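Local coordinates for HTH-type transcriptional regulator AscG (Escherichia coli, PDB 3BRQ), which represses transcription of the cryptic asc operon as a sequence-specific DNA-binding regulator of the LacI family, at residues His42-Ala47 / Arg52-Ala57; Glu48-Gln53 / Arg265-Leu270; Pro103-Asn108 / Gly273-Pro278. One frame throughout, in Å; residues are numbered along the deposited sequence.

The three contacts illustrate how helices 36-49 and 255-270, and the loop after the latter, are joined to a parallel five-stranded sheet or to each other. Contact 1 is the buried one, apolar side chains plus a single backbone bond inside a beta-alpha-beta unit. Contact 2, its centre about 9 Å from that of contact 1, uses the end of the same helix and shares R52, but is only partly buried and sets the stem of K50 and the guanidinium face of R52 against helix 255-270. Contact 3, also partly buried, reaches the sheet again through strand 104-107 and is purely apolar and aromatic. Contacts 1 and 2 also touch the second subunit, whereas contact 3 meets no other chain of the assembly.

Contact 1 of 3, residues His42-Ala47 / Arg52-Ala57; sequences HAARMA and RQLLLA
A44 and A47 of helix 36-49 receive L54 of strand 53-60 in the return half of a beta-alpha-beta unit, whose first strand is 21-27. The helix and strand segments run nearly antiparallel, at 153°, with their axes 8.1 Å apart at the closest. So near an approach suits the small alanines on this side of the helix. L54 and A47 both direct their CB across the gap, and the leucine divides its two methyls between successive turns: CD2 lies against A44, 3.7 Å from A44 CA and 3.8 Å from A44 CB, while CD1 lies 4.2 Å from A47 CB. With CG anti to the backbone N (chi1 -175°), the branch point is carried out toward the helix, where the two methyls spread. L54 also touches L24 of strand 21-27, so this side chain lies between the helix and the neighbouring strand. On its outer side the strand pairs through L55, L56 and A57 with an antiparallel strand of the second subunit, and the sheet continues across the interface. Where the helix gives way to the strand, A47 CB packs on the stem of R52, 4.2 Å from R52 CB. The guanidinium leads off to Q20 and to a salt bridge with D271. The turn itself is closed by the backbone: R52 N donates to A47 O over 3.0 Å.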
ATOM      1  N   HIS B  42     -10.062   0.497   8.034  1.00 28.70           N
ATOM      2  CA  HIS B  42     -11.245   1.125   8.603  1.00 28.68           C
ATOM      3  C   HIS B  42     -12.466   0.223   8.576  1.00 28.23           C
ATOM      4  O   HIS B  42     -13.271   0.268   9.492  1.00 28.15           O
ATOM      5  CB  HIS B  42     -11.538   2.478   7.956  1.00 29.05           C
ATOM      6  CG  HIS B  42     -10.486   3.500   8.228  1.00 31.55           C
ATOM      7  ND1 HIS B  42     -10.339   4.099   9.460  1.00 32.82           N
ATOM      8  CD2 HIS B  42      -9.515   4.015   7.438  1.00 32.76           C
ATOM      9  CE1 HIS B  42      -9.320   4.942   9.417  1.00 34.65           C
ATOM     10  NE2 HIS B  42      -8.804   4.907   8.200  1.00 34.63           N
ATOM     11  N   ALA B  43     -12.646  -0.564   7.518  1.00 26.57           N
ATOM     12  CA  ALA B  43     -13.638  -1.645   7.571  1.00 25.96           C
ATOM     13  C   ALA B  43     -13.442  -2.609   8.755  1.00 25.41           C
ATOM     14  O   ALA B  43     -14.393  -2.917   9.458  1.00 23.74           O
ATOM     15  CB  ALA B  43     -13.676  -2.433   6.257  1.00 25.77           C
ATOM     16  N   ALA B  44     -12.221  -3.095   8.936  1.00 25.56           N
ATOM     17  CA  ALA B  44     -11.895  -4.063  10.016  1.00 26.86           C
ATOM     18  C   ALA B  44     -12.134  -3.430  11.357  1.00 26.72           C
ATOM     19  O   ALA B  44     -12.778  -4.001  12.200  1.00 26.59           O
ATOM     20  CB  ALA B  44     -10.415  -4.523   9.952  1.00 26.10           C
ATOM     21  N   ARG B  45     -11.598  -2.235  11.548  1.00 27.64           N
ATOM     22  CA  ARG B  45     -11.874  -1.503  12.774  1.00 29.56           C
ATOM     23  C   ARG B  45     -13.391  -1.334  13.040  1.00 28.83           C
ATOM     24  O   ARG B  45     -13.869  -1.610  14.138  1.00 28.38           O
ATOM     25  CB  ARG B  45     -11.134  -0.165  12.743  1.00 30.32           C
ATOM     26  CG  ARG B  45     -10.595   0.253  14.076  1.00 38.54           C
ATOM     27  CD  ARG B  45      -9.511  -0.699  14.594  1.00 44.60           C
ATOM     28  NE  ARG B  45      -9.424  -0.618  16.058  1.00 50.80           N
ATOM     29  CZ  ARG B  45      -8.326  -0.305  16.756  1.00 54.99           C
ATOM     30  NH1 ARG B  45      -7.176  -0.044  16.129  1.00 55.41           N
ATOM     31  NH2 ARG B  45      -8.373  -0.260  18.096  1.00 55.01           N
HETATM   32  N   MSE B  46     -14.163  -0.958  12.028  1.00 28.87           N
HETATM   33  CA  MSE B  46     -15.576  -0.707  12.268  1.00 30.20           C
HETATM   34  C   MSE B  46     -16.325  -1.990  12.630  1.00 29.18           C
HETATM   35  O   MSE B  46     -17.127  -2.012  13.569  1.00 28.78           O
HETATM   36  CB  MSE B  46     -16.220  -0.072  11.038  1.00 32.29           C
HETATM   37  CG  MSE B  46     -16.399   1.432  11.106  1.00 38.76           C
HETATM   38 SE   MSE B  46     -18.284   1.799  10.751  0.50 45.14          SE
HETATM   39  CE  MSE B  46     -18.987   1.172  12.486  1.00 45.87           C
ATOM     40  N   ALA B  47     -16.070  -3.063  11.879  1.00 28.15           N
ATOM     41  CA  ALA B  47     -16.624  -4.369  12.188  1.00 27.27           C
ATOM     42  C   ALA B  47     -16.207  -4.805  13.602  1.00 27.41           C
ATOM     43  O   ALA B  47     -17.048  -5.258  14.382  1.00 27.37           O
ATOM     44  CB  ALA B  47     -16.169  -5.413  11.155  1.00 28.24           C
ATOM     45  N   ARG B  52     -18.874  -7.563  14.944  1.00 27.26           N
ATOM     46  CA  ARG B  52     -18.955  -8.407  13.751  1.00 28.73           C
ATOM     47  C   ARG B  52     -17.615  -9.041  13.371  1.00 28.52           C
ATOM     48  O   ARG B  52     -16.570  -8.435  13.548  1.00 28.69           O
ATOM     49  CB  ARG B  52     -19.469  -7.597  12.536  1.00 27.79           C
ATOM     50  CG  ARG B  52     -20.977  -7.479  12.433  1.00 29.79           C
ATOM     51  CD  ARG B  52     -21.581  -6.644  13.570  1.00 30.59           C
ATOM     52  NE  ARG B  52     -23.035  -6.754  13.620  1.00 31.55           N
ATOM     53  CZ  ARG B  52     -23.842  -5.915  14.274  1.00 32.66           C
ATOM     54  NH1 ARG B  52     -23.348  -4.879  14.948  1.00 28.44           N
ATOM     55  NH2 ARG B  52     -25.165  -6.097  14.228  1.00 31.20           N
ATOM     56  N   GLN B  53     -17.673 -10.230  12.778  1.00 29.68           N
ATOM     57  CA  GLN B  53     -16.507 -10.842  12.129  1.00 30.35           C
ATOM     58  C   GLN B  53     -16.407 -10.297  10.718  1.00 30.70           C
ATOM     59  O   GLN B  53     -17.408 -10.042  10.050  1.00 30.17           O
ATOM     60  CB  GLN B  53     -16.641 -12.356  12.044  1.00 31.36           C
ATOM     61  CG  GLN B  53     -16.645 -13.069  13.396  1.00 35.17           C
ATOM     62  CD  GLN B  53     -15.372 -12.756  14.218  1.00 40.43           C
ATOM     63  OE1 GLN B  53     -14.273 -12.641  13.656  1.00 44.71           O
ATOM     64  NE2 GLN B  53     -15.531 -12.581  15.535  1.00 39.09           N
ATOM     65  N   LEU B  54     -15.177 -10.156  10.271  1.00 30.09           N
ATOM     66  CA  LEU B  54     -14.894  -9.666   8.951  1.00 29.88           C
ATOM     67  C   LEU B  54     -14.289 -10.811   8.136  1.00 29.50           C
ATOM     68  O   LEU B  54     -13.396 -11.526   8.642  1.00 27.21           O
ATOM     69  CB  LEU B  54     -13.868  -8.546   9.070  1.00 30.32           C
ATOM     70  CG  LEU B  54     -13.524  -7.809   7.782  1.00 32.28           C
ATOM     71  CD1 LEU B  54     -14.589  -6.789   7.541  1.00 33.53           C
ATOM     72  CD2 LEU B  54     -12.189  -7.154   7.949  1.00 35.56           C
ATOM     73  N   LEU B  55     -14.765 -10.962   6.898  1.00 26.49           N
ATOM     74  CA  LEU B  55     -14.188 -11.894   5.911  1.00 26.61           C
ATOM     75  C   LEU B  55     -13.874 -11.128   4.621  1.00 25.49           C
ATOM     76  O   LEU B  55     -14.741 -10.433   4.113  1.00 26.49           O
ATOM     77  CB  LEU B  55     -15.180 -13.021   5.560  1.00 26.67           C
ATOM     78  CG  LEU B  55     -15.199 -14.221   6.529  1.00 29.72           C
ATOM     79  CD1 LEU B  55     -16.143 -15.319   6.017  1.00 28.11           C
ATOM     80  CD2 LEU B  55     -13.777 -14.765   6.751  1.00 26.23           C
ATOM     81  N   LEU B  56     -12.657 -11.217   4.104  1.00 24.38           N
ATOM     82  CA  LEU B  56     -12.381 -10.601   2.773  1.00 23.58           C
ATOM     83  C   LEU B  56     -12.089 -11.715   1.777  1.00 22.78           C
ATOM     84  O   LEU B  56     -11.197 -12.498   2.004  1.00 20.13           O
ATOM     85  CB  LEU B  56     -11.158  -9.692   2.854  1.00 23.43           C
ATOM     86  CG  LEU B  56     -10.480  -9.200   1.590  1.00 26.01           C
ATOM     87  CD1 LEU B  56     -11.325  -8.142   0.909  1.00 22.70           C
ATOM     88  CD2 LEU B  56      -9.132  -8.582   1.986  1.00 23.34           C
ATOM     89  N   ALA B  57     -12.809 -11.735   0.659  1.00 20.90           N
ATOM     90  CA  ALA B  57     -12.519 -12.691  -0.391  1.00 21.45           C
ATOM     91  C   ALA B  57     -11.841 -11.984  -1.577  1.00 21.58           C
ATOM     92  O   ALA B  57     -12.257 -10.897  -2.005  1.00 21.20           O
ATOM     93  CB  ALA B  57     -13.844 -13.435  -0.838  1.00 19.67           C
TER

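Contact 2 of 3, residues Glu48-Gln53 / Arg265-Leu270; sequences EEKGRQ and RLIFML
Facing I267 of helix 255-270, the backbone from K50 to R52 leaves helix 36-49 through a Schellman motif, with G51 at positive phi as the C-prime residue and its N bonded to E48 O, while the CA atoms of K50 and I267 stay 8.0 Å apart. I267 fills that gap with two branches. Its CD1 meets the stem of K50, 3.8 Å from both K50 CB and K50 CG, the two side chains lying roughly perpendicular before the lysine chain turns away. Its CG2, anti to the backbone N, comes over one face of the R52 guanidinium, 3.3 Å above the plane and off-centre, nearest R52 NH1 at 3.4 Å. L270 adds a looser, oblique approach, its CB 4.4 Å from R52 NH2. Bent at chi2 (67°), the arginine curls back so that NH1 gives a weak hydrogen bond of 2.9 Å to K50 O, and NH2 reaches Q20 and D271. Replacing I267 with an alanine would probably open a gap beneath the guanidinium and leave the K50 stem without its apolar partner. No hydrogen bond or salt bridge crosses between the two segments; I267 and L270 offer apolar surface, and the polar bonds of R52 run in other directions. The chemistry therefore implies a division of labour, in which the bonds at the guanidinium probably limit its rotation while a methyl packs against its face.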
ATOM      1  N   GLU B  48     -14.933  -4.658  13.937  1.00 27.41           N
ATOM      2  CA  GLU B  48     -14.457  -5.093  15.267  1.00 28.83           C
ATOM      3  C   GLU B  48     -15.245  -4.365  16.365  1.00 29.91           C
ATOM      4  O   GLU B  48     -15.818  -5.017  17.256  1.00 31.30           O
ATOM      5  CB  GLU B  48     -12.933  -4.907  15.407  1.00 27.33           C
ATOM      6  CG  GLU B  48     -12.359  -5.223  16.784  1.00 30.41           C
ATOM      7  CD  GLU B  48     -10.861  -5.043  16.838  1.00 29.12           C
ATOM      8  OE1 GLU B  48     -10.308  -4.284  16.032  1.00 32.77           O
ATOM      9  OE2 GLU B  48     -10.202  -5.672  17.675  1.00 33.62           O
ATOM     10  N   GLU B  49     -15.349  -3.035  16.259  1.00 31.24           N
ATOM     11  CA  GLU B  49     -16.015  -2.252  17.301  1.00 32.19           C
ATOM     12  C   GLU B  49     -17.480  -2.634  17.431  1.00 32.24           C
ATOM     13  O   GLU B  49     -18.026  -2.623  18.535  1.00 32.35           O
ATOM     14  CB  GLU B  49     -15.893  -0.745  17.052  1.00 33.33           C
ATOM     15  CG  GLU B  49     -14.441  -0.190  17.096  1.00 38.23           C
ATOM     16  CD  GLU B  49     -14.392   1.336  16.940  1.00 44.38           C
ATOM     17  OE1 GLU B  49     -15.061   2.017  17.766  1.00 49.41           O
ATOM     18  OE2 GLU B  49     -13.705   1.862  16.011  1.00 45.67           O
ATOM     19  N   LYS B  50     -18.127  -2.958  16.320  1.00 31.15           N
ATOM     20  CA  LYS B  50     -19.532  -3.348  16.377  1.00 31.82           C
ATOM     21  C   LYS B  50     -19.808  -4.846  16.621  1.00 31.58           C
ATOM     22  O   LYS B  50     -20.958  -5.282  16.466  1.00 32.80           O
ATOM     23  CB  LYS B  50     -20.266  -2.873  15.117  1.00 31.79           C
ATOM     24  CG  LYS B  50     -20.271  -1.320  14.914  1.00 34.61           C
ATOM     25  CD  LYS B  50     -21.113  -0.579  15.956  1.00 40.75           C
ATOM     26  CE  LYS B  50     -20.956   0.975  15.841  1.00 44.23           C
ATOM     27  NZ  LYS B  50     -21.139   1.676  17.182  1.00 46.86           N
ATOM     28  N   GLY B  51     -18.765  -5.627  16.948  1.00 30.41           N
ATOM     29  CA  GLY B  51     -18.924  -7.035  17.318  1.00 28.55           C
ATOM     30  C   GLY B  51     -19.219  -7.982  16.175  1.00 28.69           C
ATOM     31  O   GLY B  51     -19.772  -9.071  16.411  1.00 27.62           O
ATOM     32  N   ARG B  52     -18.874  -7.563  14.944  1.00 27.26           N
ATOM     33  CA  ARG B  52     -18.955  -8.407  13.751  1.00 28.73           C
ATOM     34  C   ARG B  52     -17.615  -9.041  13.371  1.00 28.52           C
ATOM     35  O   ARG B  52     -16.570  -8.435  13.548  1.00 28.69           O
ATOM     36  CB  ARG B  52     -19.469  -7.597  12.536  1.00 27.79           C
ATOM     37  CG  ARG B  52     -20.977  -7.479  12.433  1.00 29.79           C
ATOM     38  CD  ARG B  52     -21.581  -6.644  13.570  1.00 30.59           C
ATOM     39  NE  ARG B  52     -23.035  -6.754  13.620  1.00 31.55           N
ATOM     40  CZ  ARG B  52     -23.842  -5.915  14.274  1.00 32.66           C
ATOM     41  NH1 ARG B  52     -23.348  -4.879  14.948  1.00 28.44           N
ATOM     42  NH2 ARG B  52     -25.165  -6.097  14.228  1.00 31.20           N
ATOM     43  N   GLN B  53     -17.673 -10.230  12.778  1.00 29.68           N
ATOM     44  CA  GLN B  53     -16.507 -10.842  12.129  1.00 30.35           C
ATOM     45  C   GLN B  53     -16.407 -10.297  10.718  1.00 30.70           C
ATOM     46  O   GLN B  53     -17.408 -10.042  10.050  1.00 30.17           O
ATOM     47  CB  GLN B  53     -16.641 -12.356  12.044  1.00 31.36           C
ATOM     48  CG  GLN B  53     -16.645 -13.069  13.396  1.00 35.17           C
ATOM     49  CD  GLN B  53     -15.372 -12.756  14.218  1.00 40.43           C
ATOM     50  OE1 GLN B  53     -14.273 -12.641  13.656  1.00 44.71           O
ATOM     51  NE2 GLN B  53     -15.531 -12.581  15.535  1.00 39.09           N
ATOM     52  N   ARG B 265     -23.495   1.698   7.287  1.00 22.59           N
ATOM     53  CA  ARG B 265     -24.781   1.356   6.690  1.00 23.74           C
ATOM     54  C   ARG B 265     -25.070  -0.133   6.604  1.00 23.87           C
ATOM     55  O   ARG B 265     -26.197  -0.545   6.865  1.00 25.44           O
ATOM     56  CB  ARG B 265     -24.950   2.014   5.324  1.00 23.65           C
ATOM     57  CG  ARG B 265     -25.108   3.533   5.436  1.00 30.08           C
ATOM     58  CD  ARG B 265     -25.781   4.071   4.191  1.00 40.04           C
ATOM     59  NE  ARG B 265     -25.525   5.497   3.930  1.00 47.87           N
ATOM     60  CZ  ARG B 265     -25.789   6.104   2.758  1.00 53.43           C
ATOM     61  NH1 ARG B 265     -26.303   5.407   1.734  1.00 55.51           N
ATOM     62  NH2 ARG B 265     -25.525   7.407   2.591  1.00 53.56           N
ATOM     63  N   LEU B 266     -24.082  -0.956   6.233  1.00 23.66           N
ATOM     64  CA  LEU B 266     -24.316  -2.415   6.157  1.00 23.34           C
ATOM     65  C   LEU B 266     -24.670  -2.968   7.513  1.00 23.65           C
ATOM     66  O   LEU B 266     -25.595  -3.765   7.620  1.00 23.85           O
ATOM     67  CB  LEU B 266     -23.106  -3.169   5.559  1.00 23.42           C
ATOM     68  CG  LEU B 266     -22.889  -3.052   4.048  1.00 24.91           C
ATOM     69  CD1 LEU B 266     -21.472  -3.610   3.624  1.00 25.66           C
ATOM     70  CD2 LEU B 266     -24.019  -3.736   3.267  1.00 18.58           C
ATOM     71  N   ILE B 267     -23.950  -2.535   8.562  1.00 23.82           N
ATOM     72  CA  ILE B 267     -24.259  -2.953   9.921  1.00 24.35           C
ATOM     73  C   ILE B 267     -25.613  -2.393  10.374  1.00 24.24           C
ATOM     74  O   ILE B 267     -26.388  -3.098  11.010  1.00 24.18           O
ATOM     75  CB  ILE B 267     -23.148  -2.520  10.915  1.00 25.23           C
ATOM     76  CG1 ILE B 267     -21.856  -3.290  10.616  1.00 24.68           C
ATOM     77  CG2 ILE B 267     -23.596  -2.734  12.381  1.00 26.00           C
ATOM     78  CD1 ILE B 267     -20.608  -2.714  11.355  1.00 28.89           C
ATOM     79  N   PHE B 268     -25.902  -1.136  10.040  1.00 25.39           N
ATOM     80  CA  PHE B 268     -27.265  -0.602  10.224  1.00 25.58           C
ATOM     81  C   PHE B 268     -28.330  -1.571   9.676  1.00 26.84           C
ATOM     82  O   PHE B 268     -29.279  -1.919  10.398  1.00 25.54           O
ATOM     83  CB  PHE B 268     -27.406   0.822   9.623  1.00 25.55           C
ATOM     84  CG  PHE B 268     -28.723   1.516   9.968  1.00 23.36           C
ATOM     85  CD1 PHE B 268     -29.287   1.396  11.236  1.00 21.97           C
ATOM     86  CD2 PHE B 268     -29.408   2.253   9.000  1.00 24.79           C
ATOM     87  CE1 PHE B 268     -30.522   2.025  11.564  1.00 25.05           C
ATOM     88  CE2 PHE B 268     -30.633   2.889   9.309  1.00 25.19           C
ATOM     89  CZ  PHE B 268     -31.179   2.775  10.602  1.00 23.78           C
HETATM   90  N   MSE B 269     -28.169  -2.032   8.429  1.00 28.28           N
HETATM   91  CA  MSE B 269     -29.154  -2.971   7.797  1.00 29.90           C
HETATM   92  C   MSE B 269     -29.347  -4.260   8.627  1.00 29.75           C
HETATM   93  O   MSE B 269     -30.469  -4.707   8.889  1.00 29.39           O
HETATM   94  CB  MSE B 269     -28.716  -3.384   6.381  1.00 30.44           C
HETATM   95  CG  MSE B 269     -28.557  -2.283   5.380  1.00 33.18           C
HETATM   96 SE   MSE B 269     -30.001  -1.045   5.452  0.50 34.40          SE
HETATM   97  CE  MSE B 269     -28.938   0.539   4.960  1.00 39.95           C
ATOM     98  N   LEU B 270     -28.226  -4.818   9.070  1.00 30.10           N
ATOM     99  CA  LEU B 270     -28.218  -6.001   9.928  1.00 30.55           C
ATOM    100  C   LEU B 270     -28.915  -5.780  11.260  1.00 31.49           C
ATOM    101  O   LEU B 270     -29.382  -6.763  11.868  1.00 32.13           O
ATOM    102  CB  LEU B 270     -26.792  -6.489  10.154  1.00 29.52           C
ATOM    103  CG  LEU B 270     -26.085  -6.970   8.869  1.00 28.19           C
ATOM    104  CD1 LEU B 270     -24.721  -7.570   9.206  1.00 28.44           C
ATOM    105  CD2 LEU B 270     -26.907  -7.967   8.092  1.00 28.20           C
TER

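Contact 3 of 3, residues Pro103-Asn108 / Gly273-Pro278; sequences PIMVLN and GDFSPP
With chi1 at -68°, F275 turns its ring from the loop toward strand 104-107, where M105, a selenomethionine, extends to CG and SE and then bends at chi3 (72°). The two side chains run alongside each other, pointing opposite ways, and the ring presents its edge. No hydrogen bond joins the two segments. M105 CG lies in the ring plane, 4.0 Å from F275 CE1, and M105 SE follows at 4.1 Å from that same CE1. Measured to the ring centroid, the selenium is 5.4 Å away and 78° off the normal, which makes this an edge-on Met-aromatic contact, with the chalcogen beside the ring hydrogens and not above the pi cloud. P103, just before the strand, meets the adjoining ring atom: F275 CZ is 4.2 Å from P103 CA and 4.3 Å from P103 CB. In the fold, this places the loop that follows helix 255-270 against an inner strand of the parallel five-stranded sheet, in a domain architecture of the periplasmic-binding-protein type found in LacI-family repressors. M105 is bonded through its backbone to I81 and I83 of the adjacent strand and packs on L266, while M269 of helix 255-270 touches both P103 and F275. The phenyl ring is further stacked with the ring of H117, and it also touches S116, the residue just before that histidine.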
ATOM      1  N   PRO B 103     -28.146  -7.838   2.663  1.00 27.52           N
ATOM      2  CA  PRO B 103     -27.727  -6.494   2.335  1.00 26.66           C
ATOM      3  C   PRO B 103     -26.399  -6.530   1.554  1.00 25.19           C
ATOM      4  O   PRO B 103     -25.403  -7.041   2.078  1.00 25.20           O
ATOM      5  CB  PRO B 103     -27.491  -5.868   3.714  1.00 25.89           C
ATOM      6  CG  PRO B 103     -28.333  -6.678   4.613  1.00 28.37           C
ATOM      7  CD  PRO B 103     -28.133  -8.048   4.120  1.00 28.64           C
ATOM      8  N   ILE B 104     -26.414  -6.029   0.323  1.00 23.27           N
ATOM      9  CA  ILE B 104     -25.197  -5.928  -0.524  1.00 22.75           C
ATOM     10  C   ILE B 104     -24.993  -4.478  -0.918  1.00 22.79           C
ATOM     11  O   ILE B 104     -25.919  -3.828  -1.433  1.00 23.47           O
ATOM     12  CB  ILE B 104     -25.239  -6.812  -1.803  1.00 21.96           C
ATOM     13  CG1 ILE B 104     -25.430  -8.271  -1.417  1.00 23.81           C
ATOM     14  CG2 ILE B 104     -23.917  -6.636  -2.662  1.00 19.44           C
ATOM     15  CD1 ILE B 104     -25.746  -9.179  -2.573  1.00 24.72           C
HETATM   16  N   MSE B 105     -23.813  -3.939  -0.641  1.00 21.16           N
HETATM   17  CA  MSE B 105     -23.540  -2.572  -1.047  1.00 22.11           C
HETATM   18  C   MSE B 105     -22.273  -2.483  -1.886  1.00 22.05           C
HETATM   19  O   MSE B 105     -21.372  -3.309  -1.702  1.00 24.62           O
HETATM   20  CB  MSE B 105     -23.459  -1.671   0.194  1.00 20.87           C
HETATM   21  CG  MSE B 105     -24.903  -1.381   0.728  1.00 23.12           C
HETATM   22 SE   MSE B 105     -24.965  -0.108   2.158  0.50 18.46          SE
HETATM   23  CE  MSE B 105     -24.574   1.537   1.267  1.00 20.60           C
ATOM     24  N   VAL B 106     -22.189  -1.455  -2.738  1.00 20.66           N
ATOM     25  CA  VAL B 106     -21.082  -1.279  -3.682  1.00 20.49           C
ATOM     26  C   VAL B 106     -20.319  -0.003  -3.329  1.00 20.67           C
ATOM     27  O   VAL B 106     -20.913   1.014  -3.011  1.00 20.99           O
ATOM     28  CB  VAL B 106     -21.577  -1.265  -5.193  1.00 19.82           C
ATOM     29  CG1 VAL B 106     -22.465  -0.099  -5.437  1.00 22.35           C
ATOM     30  CG2 VAL B 106     -20.396  -1.211  -6.186  1.00 16.80           C
ATOM     31  N   LEU B 107     -18.991  -0.116  -3.302  1.00 21.30           N
ATOM     32  CA  LEU B 107     -18.053   0.984  -3.123  1.00 20.38           C
ATOM     33  C   LEU B 107     -17.427   1.387  -4.476  1.00 21.82           C
ATOM     34  O   LEU B 107     -16.948   0.521  -5.239  1.00 19.33           O
ATOM     35  CB  LEU B 107     -16.925   0.510  -2.168  1.00 19.77           C
ATOM     36  CG  LEU B 107     -15.861   1.552  -1.766  1.00 21.60           C
ATOM     37  CD1 LEU B 107     -16.506   2.624  -0.822  1.00 19.73           C
ATOM     38  CD2 LEU B 107     -14.699   0.862  -1.041  1.00 23.45           C
ATOM     39  N   ASN B 108     -17.365   2.701  -4.744  1.00 22.79           N
ATOM     40  CA  ASN B 108     -16.591   3.254  -5.877  1.00 25.71           C
ATOM     41  C   ASN B 108     -17.334   3.194  -7.213  1.00 27.30           C
ATOM     42  O   ASN B 108     -16.729   3.455  -8.266  1.00 29.65           O
ATOM     43  CB  ASN B 108     -15.182   2.616  -6.020  1.00 25.22           C
ATOM     44  CG  ASN B 108     -14.176   3.531  -6.792  1.00 28.52           C
ATOM     45  OD1 ASN B 108     -13.411   3.066  -7.651  1.00 35.09           O
ATOM     46  ND2 ASN B 108     -14.184   4.810  -6.493  1.00 22.01           N
ATOM     47  N   GLY B 273     -32.108  -1.585  10.093  1.00 30.67           N
ATOM     48  CA  GLY B 273     -32.139  -0.325   9.377  1.00 31.38           C
ATOM     49  C   GLY B 273     -32.687  -0.486   7.989  1.00 33.14           C
ATOM     50  O   GLY B 273     -32.972  -1.606   7.556  1.00 32.24           O
ATOM     51  N   ASP B 274     -32.861   0.634   7.298  1.00 35.02           N
ATOM     52  CA  ASP B 274     -33.302   0.611   5.907  1.00 38.10           C
ATOM     53  C   ASP B 274     -32.304   1.384   5.030  1.00 39.11           C
ATOM     54  O   ASP B 274     -31.431   2.073   5.556  1.00 38.82           O
ATOM     55  CB  ASP B 274     -34.728   1.167   5.769  1.00 38.86           C
ATOM     56  CG  ASP B 274     -34.805   2.672   5.983  1.00 42.28           C
ATOM     57  OD1 ASP B 274     -33.960   3.247   6.731  1.00 45.00           O
ATOM     58  OD2 ASP B 274     -35.738   3.288   5.393  1.00 47.84           O
ATOM     59  N   PHE B 275     -32.441   1.273   3.707  1.00 41.00           N
ATOM     60  CA  PHE B 275     -31.520   1.933   2.774  1.00 43.39           C
ATOM     61  C   PHE B 275     -31.923   3.381   2.468  1.00 45.32           C
ATOM     62  O   PHE B 275     -32.747   3.628   1.582  1.00 46.45           O
ATOM     63  CB  PHE B 275     -31.442   1.167   1.450  1.00 43.06           C
ATOM     64  CG  PHE B 275     -30.792  -0.178   1.547  1.00 42.40           C
ATOM     65  CD1 PHE B 275     -29.404  -0.304   1.432  1.00 41.23           C
ATOM     66  CD2 PHE B 275     -31.571  -1.331   1.717  1.00 40.98           C
ATOM     67  CE1 PHE B 275     -28.781  -1.560   1.509  1.00 41.05           C
ATOM     68  CE2 PHE B 275     -30.960  -2.607   1.780  1.00 41.47           C
ATOM     69  CZ  PHE B 275     -29.558  -2.716   1.681  1.00 42.13           C
ATOM     70  N   SER B 276     -31.314   4.337   3.164  1.00 46.97           N
ATOM     71  CA  SER B 276     -31.561   5.770   2.920  1.00 47.63           C
ATOM     72  C   SER B 276     -30.622   6.361   1.867  1.00 48.51           C
ATOM     73  O   SER B 276     -29.570   5.787   1.595  1.00 48.62           O
ATOM     74  CB  SER B 276     -31.417   6.528   4.228  1.00 47.94           C
ATOM     75  OG  SER B 276     -30.859   5.671   5.212  1.00 49.61           O
ATOM     76  N   PRO B 277     -30.992   7.520   1.277  1.00 48.83           N
ATOM     77  CA  PRO B 277     -30.237   8.124   0.179  1.00 49.33           C
ATOM     78  C   PRO B 277     -28.768   8.365   0.504  1.00 50.43           C
ATOM     79  O   PRO B 277     -28.429   8.605   1.675  1.00 49.95           O
ATOM     80  CB  PRO B 277     -30.941   9.461  -0.031  1.00 49.46           C
ATOM     81  CG  PRO B 277     -32.328   9.215   0.432  1.00 49.08           C
ATOM     82  CD  PRO B 277     -32.165   8.340   1.627  1.00 48.39           C
ATOM     83  N   PRO B 278     -27.906   8.309  -0.540  1.00 51.21           N
ATOM     84  CA  PRO B 278     -26.436   8.363  -0.498  1.00 51.96           C
ATOM     85  C   PRO B 278     -25.797   9.700  -0.088  1.00 51.93           C
ATOM     86  O   PRO B 278     -25.989  10.713  -0.771  1.00 52.98           O
ATOM     87  CB  PRO B 278     -26.051   8.054  -1.960  1.00 52.09           C
ATOM     88  CG  PRO B 278     -27.211   8.528  -2.765  1.00 51.64           C
ATOM     89  CD  PRO B 278     -28.395   8.157  -1.928  1.00 51.33           C
TER